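Local coordinates for protein S-adenosylmethionine:2-demethylmenaquinone methyltransferase (Geobacillus kaustophilus, PDB 2PCN) that belongs to the RraA-like family of proteins and assembles as a trimer, at residues D12-Y24 and V128-A140. Residues are numbered along the deposited sequence; the frame is centred on the assembly and turned at random.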
loop_
_atom_site.group_PDB
_atom_site.type_symbol
_atom_site.label_atom_id
_atom_site.label_comp_id
_atom_site.label_asym_id
_atom_site.label_seq_id
_atom_site.Cartn_x
_atom_site.Cartn_y
_atom_site.Cartn_z
ATOM N N ASP A 12 0.825 -5.321 -28.744
ATOM C CA ASP A 12 -0.108 -6.139 -29.518
ATOM C C ASP A 12 -0.003 -7.639 -29.240
ATOM O O ASP A 12 -0.936 -8.391 -29.517
ATOM C CB ASP A 12 0.075 -5.883 -31.020
ATOM C CG ASP A 12 1.466 -6.240 -31.512
ATOM O OD1 ASP A 12 1.892 -7.396 -31.313
ATOM O OD2 ASP A 12 2.129 -5.365 -32.105
ATOM N N GLU A 13 1.130 -8.072 -28.696
ATOM C CA GLU A 13 1.342 -9.484 -28.383
ATOM C C GLU A 13 1.294 -9.723 -26.882
ATOM O O GLU A 13 1.631 -10.811 -26.412
ATOM C CB GLU A 13 2.707 -9.945 -28.889
ATOM C CG GLU A 13 2.869 -9.955 -30.388
ATOM C CD GLU A 13 4.266 -10.368 -30.797
ATOM O OE1 GLU A 13 5.221 -9.648 -30.440
ATOM O OE2 GLU A 13 4.409 -11.413 -31.468
ATOM N N LEU A 14 0.872 -8.714 -26.130
ATOM C CA LEU A 14 0.837 -8.832 -24.680
ATOM C C LEU A 14 -0.523 -8.726 -24.017
ATOM O O LEU A 14 -1.442 -8.083 -24.524
ATOM C CB LEU A 14 1.741 -7.768 -24.047
ATOM C CG LEU A 14 3.255 -7.830 -24.232
ATOM C CD1 LEU A 14 3.877 -6.558 -23.678
ATOM C CD2 LEU A 14 3.814 -9.053 -23.522
ATOM N N GLN A 15 -0.623 -9.384 -22.868
ATOM C CA GLN A 15 -1.806 -9.341 -22.031
ATOM C C GLN A 15 -1.297 -8.564 -20.825
ATOM O O GLN A 15 -0.219 -8.859 -20.311
ATOM C CB GLN A 15 -2.224 -10.742 -21.593
ATOM C CG GLN A 15 -2.965 -11.531 -22.651
ATOM C CD GLN A 15 -3.431 -12.863 -22.124
ATOM O OE1 GLN A 15 -2.696 -13.852 -22.157
ATOM N NE2 GLN A 15 -4.653 -12.895 -21.608
ATOM N N VAL A 16 -2.052 -7.566 -20.386
ATOM C CA VAL A 16 -1.645 -6.760 -19.244
ATOM C C VAL A 16 -2.547 -7.057 -18.054
ATOM O O VAL A 16 -3.758 -6.854 -18.117
ATOM C CB VAL A 16 -1.715 -5.254 -19.576
ATOM C CG1 VAL A 16 -1.282 -4.435 -18.371
ATOM C CG2 VAL A 16 -0.824 -4.946 -20.770
ATOM N N CYS A 17 -1.951 -7.551 -16.972
ATOM C CA CYS A 17 -2.715 -7.880 -15.779
ATOM C C CYS A 17 -3.365 -6.631 -15.190
ATOM O O CYS A 17 -2.706 -5.607 -14.986
ATOM C CB CYS A 17 -1.809 -8.543 -14.738
ATOM S SG CYS A 17 -2.710 -9.209 -13.320
ATOM N N GLU A 18 -4.661 -6.728 -14.917
ATOM C CA GLU A 18 -5.432 -5.615 -14.373
ATOM C C GLU A 18 -5.433 -5.606 -12.851
ATOM O O GLU A 18 -5.806 -4.613 -12.225
ATOM C CB GLU A 18 -6.867 -5.694 -14.889
ATOM C CG GLU A 18 -6.975 -5.592 -16.397
ATOM C CD GLU A 18 -8.329 -6.037 -16.910
ATOM O OE1 GLU A 18 -9.352 -5.602 -16.342
ATOM O OE2 GLU A 18 -8.365 -6.815 -17.886
ATOM N N LEU A 19 -5.018 -6.719 -12.263
ATOM C CA LEU A 19 -4.965 -6.840 -10.817
ATOM C C LEU A 19 -3.629 -6.320 -10.293
ATOM O O LEU A 19 -2.568 -6.815 -10.676
ATOM C CB LEU A 19 -5.144 -8.306 -10.414
ATOM C CG LEU A 19 -5.029 -8.663 -8.930
ATOM C CD1 LEU A 19 -6.149 -7.997 -8.137
ATOM C CD2 LEU A 19 -5.098 -10.174 -8.776
ATOM N N PRO A 20 -3.664 -5.296 -9.426
ATOM C CA PRO A 20 -2.427 -4.745 -8.873
ATOM C C PRO A 20 -1.933 -5.661 -7.760
ATOM O O PRO A 20 -2.707 -6.067 -6.894
ATOM C CB PRO A 20 -2.866 -3.382 -8.349
ATOM C CG PRO A 20 -4.256 -3.652 -7.882
ATOM C CD PRO A 20 -4.826 -4.488 -9.010
ATOM N N PHE A 21 -0.651 -5.993 -7.789
ATOM C CA PHE A 21 -0.073 -6.869 -6.778
ATOM C C PHE A 21 0.819 -6.112 -5.812
ATOM O O PHE A 21 1.330 -5.037 -6.129
ATOM C CB PHE A 21 0.791 -7.952 -7.435
ATOM C CG PHE A 21 0.013 -8.990 -8.185
ATOM C CD1 PHE A 21 -0.619 -10.027 -7.507
ATOM C CD2 PHE A 21 -0.054 -8.955 -9.573
ATOM C CE1 PHE A 21 -1.303 -11.019 -8.199
ATOM C CE2 PHE A 21 -0.739 -9.943 -10.275
ATOM C CZ PHE A 21 -1.363 -10.977 -9.584
ATOM N N GLN A 22 1.001 -6.683 -4.628
ATOM C CA GLN A 22 1.902 -6.110 -3.643
ATOM C C GLN A 22 3.157 -6.943 -3.887
ATOM O O GLN A 22 3.049 -8.144 -4.133
ATOM C CB GLN A 22 1.399 -6.357 -2.219
ATOM C CG GLN A 22 0.033 -5.766 -1.917
ATOM C CD GLN A 22 -0.034 -4.286 -2.226
ATOM O OE1 GLN A 22 0.801 -3.507 -1.767
ATOM N NE2 GLN A 22 -1.033 -3.889 -3.006
ATOM N N SER A 23 4.329 -6.317 -3.842
ATOM C CA SER A 23 5.585 -7.037 -4.063
ATOM C C SER A 23 6.203 -7.362 -2.706
ATOM O O SER A 23 6.467 -6.461 -1.911
ATOM C CB SER A 23 6.546 -6.181 -4.889
ATOM O OG SER A 23 7.689 -6.926 -5.267
ATOM N N TYR A 24 6.445 -8.646 -2.453
ATOM C CA TYR A 24 6.989 -9.090 -1.170
ATOM C C TYR A 24 8.408 -9.657 -1.176
ATOM O O TYR A 24 9.043 -9.727 -0.128
ATOM C CB TYR A 24 6.062 -10.146 -0.568
ATOM C CG TYR A 24 4.682 -9.647 -0.230
ATOM C CD1 TYR A 24 4.467 -8.823 0.878
ATOM C CD2 TYR A 24 3.585 -9.993 -1.017
ATOM C CE1 TYR A 24 3.188 -8.358 1.194
ATOM C CE2 TYR A 24 2.306 -9.533 -0.710
ATOM C CZ TYR A 24 2.115 -8.716 0.396
ATOM O OH TYR A 24 0.853 -8.254 0.690
ATOM N N VAL A 128 -5.027 -23.951 -17.595
ATOM C CA VAL A 128 -5.093 -22.546 -17.967
ATOM C C VAL A 128 -5.785 -21.788 -16.841
ATOM O O VAL A 128 -6.861 -22.178 -16.390
ATOM C CB VAL A 128 -5.884 -22.351 -19.276
ATOM C CG1 VAL A 128 -6.000 -20.871 -19.596
ATOM C CG2 VAL A 128 -5.188 -23.086 -20.416
ATOM N N LEU A 129 -5.156 -20.714 -16.376
ATOM C CA LEU A 129 -5.724 -19.919 -15.300
ATOM C C LEU A 129 -6.390 -18.686 -15.888
ATOM O O LEU A 129 -6.010 -18.217 -16.964
ATOM C CB LEU A 129 -4.630 -19.489 -14.317
ATOM C CG LEU A 129 -3.712 -20.585 -13.773
ATOM C CD1 LEU A 129 -2.633 -19.945 -12.915
ATOM C CD2 LEU A 129 -4.514 -21.598 -12.968
ATOM N N GLU A 130 -7.383 -18.165 -15.179
ATOM C CA GLU A 130 -8.094 -16.980 -15.627
ATOM C C GLU A 130 -8.407 -16.027 -14.481
ATOM O O GLU A 130 -9.337 -16.251 -13.711
ATOM C CB GLU A 130 -9.396 -17.378 -16.328
ATOM C CG GLU A 130 -9.197 -18.044 -17.676
ATOM C CD GLU A 130 -10.500 -18.517 -18.290
ATOM O OE1 GLU A 130 -11.438 -17.699 -18.394
ATOM O OE2 GLU A 130 -10.581 -19.704 -18.673
ATOM N N PHE A 131 -7.614 -14.965 -14.369
ATOM C CA PHE A 131 -7.826 -13.954 -13.339
ATOM C C PHE A 131 -7.090 -12.673 -13.712
ATOM O O PHE A 131 -6.166 -12.696 -14.529
ATOM C CB PHE A 131 -7.356 -14.444 -11.962
ATOM C CG PHE A 131 -5.869 -14.638 -11.853
ATOM C CD1 PHE A 131 -5.294 -15.879 -12.111
ATOM C CD2 PHE A 131 -5.045 -13.580 -11.474
ATOM C CE1 PHE A 131 -3.914 -16.068 -11.991
ATOM C CE2 PHE A 131 -3.664 -13.757 -11.352
ATOM C CZ PHE A 131 -3.099 -15.007 -11.611
ATOM N N GLY A 132 -7.508 -11.563 -13.115
ATOM C CA GLY A 132 -6.877 -10.285 -13.394
ATOM C C GLY A 132 -7.038 -9.867 -14.841
ATOM O O GLY A 132 -6.253 -9.070 -15.355
ATOM N N GLY A 133 -8.063 -10.408 -15.494
ATOM C CA GLY A 133 -8.319 -10.085 -16.886
ATOM C C GLY A 133 -7.293 -10.698 -17.819
ATOM O O GLY A 133 -7.155 -10.273 -18.967
ATOM N N VAL A 134 -6.579 -11.708 -17.334
ATOM C CA VAL A 134 -5.547 -12.363 -18.131
ATOM C C VAL A 134 -5.717 -13.879 -18.181
ATOM O O VAL A 134 -6.173 -14.499 -17.221
ATOM C CB VAL A 134 -4.130 -12.039 -17.567
ATOM C CG1 VAL A 134 -3.064 -12.908 -18.240
ATOM C CG2 VAL A 134 -3.815 -10.570 -17.787
ATOM N N ARG A 135 -5.354 -14.466 -19.317
ATOM C CA ARG A 135 -5.416 -15.913 -19.496
ATOM C C ARG A 135 -3.969 -16.371 -19.352
ATOM O O ARG A 135 -3.125 -16.047 -20.189
ATOM C CB ARG A 135 -5.944 -16.253 -20.894
ATOM C CG ARG A 135 -6.102 -17.739 -21.181
ATOM C CD ARG A 135 -6.323 -17.969 -22.676
ATOM N NE ARG A 135 -6.556 -19.372 -23.010
ATOM C CZ ARG A 135 -7.662 -20.040 -22.698
ATOM N NH1 ARG A 135 -8.641 -19.434 -22.041
ATOM N NH2 ARG A 135 -7.790 -21.314 -23.045
ATOM N N TRP A 136 -3.683 -17.104 -18.279
ATOM C CA TRP A 136 -2.334 -17.587 -18.000
ATOM C C TRP A 136 -2.160 -19.031 -18.471
ATOM O O TRP A 136 -2.701 -19.954 -17.865
ATOM C CB TRP A 136 -2.053 -17.505 -16.494
ATOM C CG TRP A 136 -2.462 -16.200 -15.869
ATOM C CD1 TRP A 136 -3.734 -15.779 -15.608
ATOM C CD2 TRP A 136 -1.594 -15.147 -15.432
ATOM N NE1 TRP A 136 -3.714 -14.531 -15.032
ATOM C CE2 TRP A 136 -2.412 -14.119 -14.912
ATOM C CE3 TRP A 136 -0.204 -14.974 -15.426
ATOM C CZ2 TRP A 136 -1.885 -12.930 -14.391
ATOM C CZ3 TRP A 136 0.321 -13.791 -14.908
ATOM C CH2 TRP A 136 -0.519 -12.786 -14.397
ATOM N N GLU A 137 -1.389 -19.218 -19.538
ATOM C CA GLU A 137 -1.160 -20.543 -20.108
ATOM C C GLU A 137 0.219 -21.119 -19.815
ATOM O O GLU A 137 1.216 -20.403 -19.813
ATOM C CB GLU A 137 -1.351 -20.495 -21.628
ATOM C CG GLU A 137 -2.769 -20.206 -22.086
ATOM C CD GLU A 137 -2.882 -20.145 -23.601
ATOM O OE1 GLU A 137 -2.333 -21.044 -24.273
ATOM O OE2 GLU A 137 -3.523 -19.205 -24.116
ATOM N N PRO A 138 0.293 -22.435 -19.561
ATOM C CA PRO A 138 1.587 -23.061 -19.282
ATOM C C PRO A 138 2.499 -22.846 -20.489
ATOM O O PRO A 138 2.054 -22.953 -21.630
ATOM C CB PRO A 138 1.222 -24.532 -19.098
ATOM C CG PRO A 138 -0.155 -24.462 -18.517
ATOM C CD PRO A 138 -0.808 -23.395 -19.369
ATOM N N GLY A 139 3.764 -22.527 -20.243
ATOM C CA GLY A 139 4.681 -22.312 -21.348
ATOM C C GLY A 139 4.746 -20.865 -21.797
ATOM O O GLY A 139 5.679 -20.473 -22.500
ATOM N N ALA A 140 3.751 -20.072 -21.410
ATOM C CA ALA A 140 3.735 -18.657 -21.765
ATOM C C ALA A 140 4.825 -17.981 -20.941
ATOM O O ALA A 140 5.384 -18.594 -20.035
ATOM C CB ALA A 140 2.371 -18.044 -21.447
#
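Glu18 N donates a nearly straight hydrogen bond to Gly132 O, 2.9 Å long, pinning the loop after strand 14-16 to the type I' turn of the hairpin 129-136. Gly132 and Gly133, both at positive phi, form the bend, and the loop residues Glu18 and Leu19 lie close against it: Leu19 CB is 4.0 Å from Gly132 CA, and Glu18 OE2 comes within 3.4 Å of Gly133 CA. Beside the turn, Val134 presses its CG2 branch against the backbone of Cys17, 3.5 Å from Cys17 CA. With SG anti to the backbone N (chi1 -171°), Cys17 brings its sulfur to the edge of the Trp136 indole, 4.0 Å from CZ2. Phe21 CZ meets Phe131 CE2 at 4.0 Å, each at the edge of the other ring; the two side chains cross at about a right angle. Behind this layer Trp136 is fixed by NE1, which donates a hydrogen bond to Phe131 O at 3.1 Å; the same oxygen accepts a second from Val134 N, from the opposite face of its carbonyl plane. One indole face carries Phe131 CZ, the other Val134 CG1. From the hairpin Trp136 reaches onto Val149 and Val151 of strand 148-152, the antiparallel partner of strand 14-16, Ile34 of strand 30-38 and Val60 of strand 58-62.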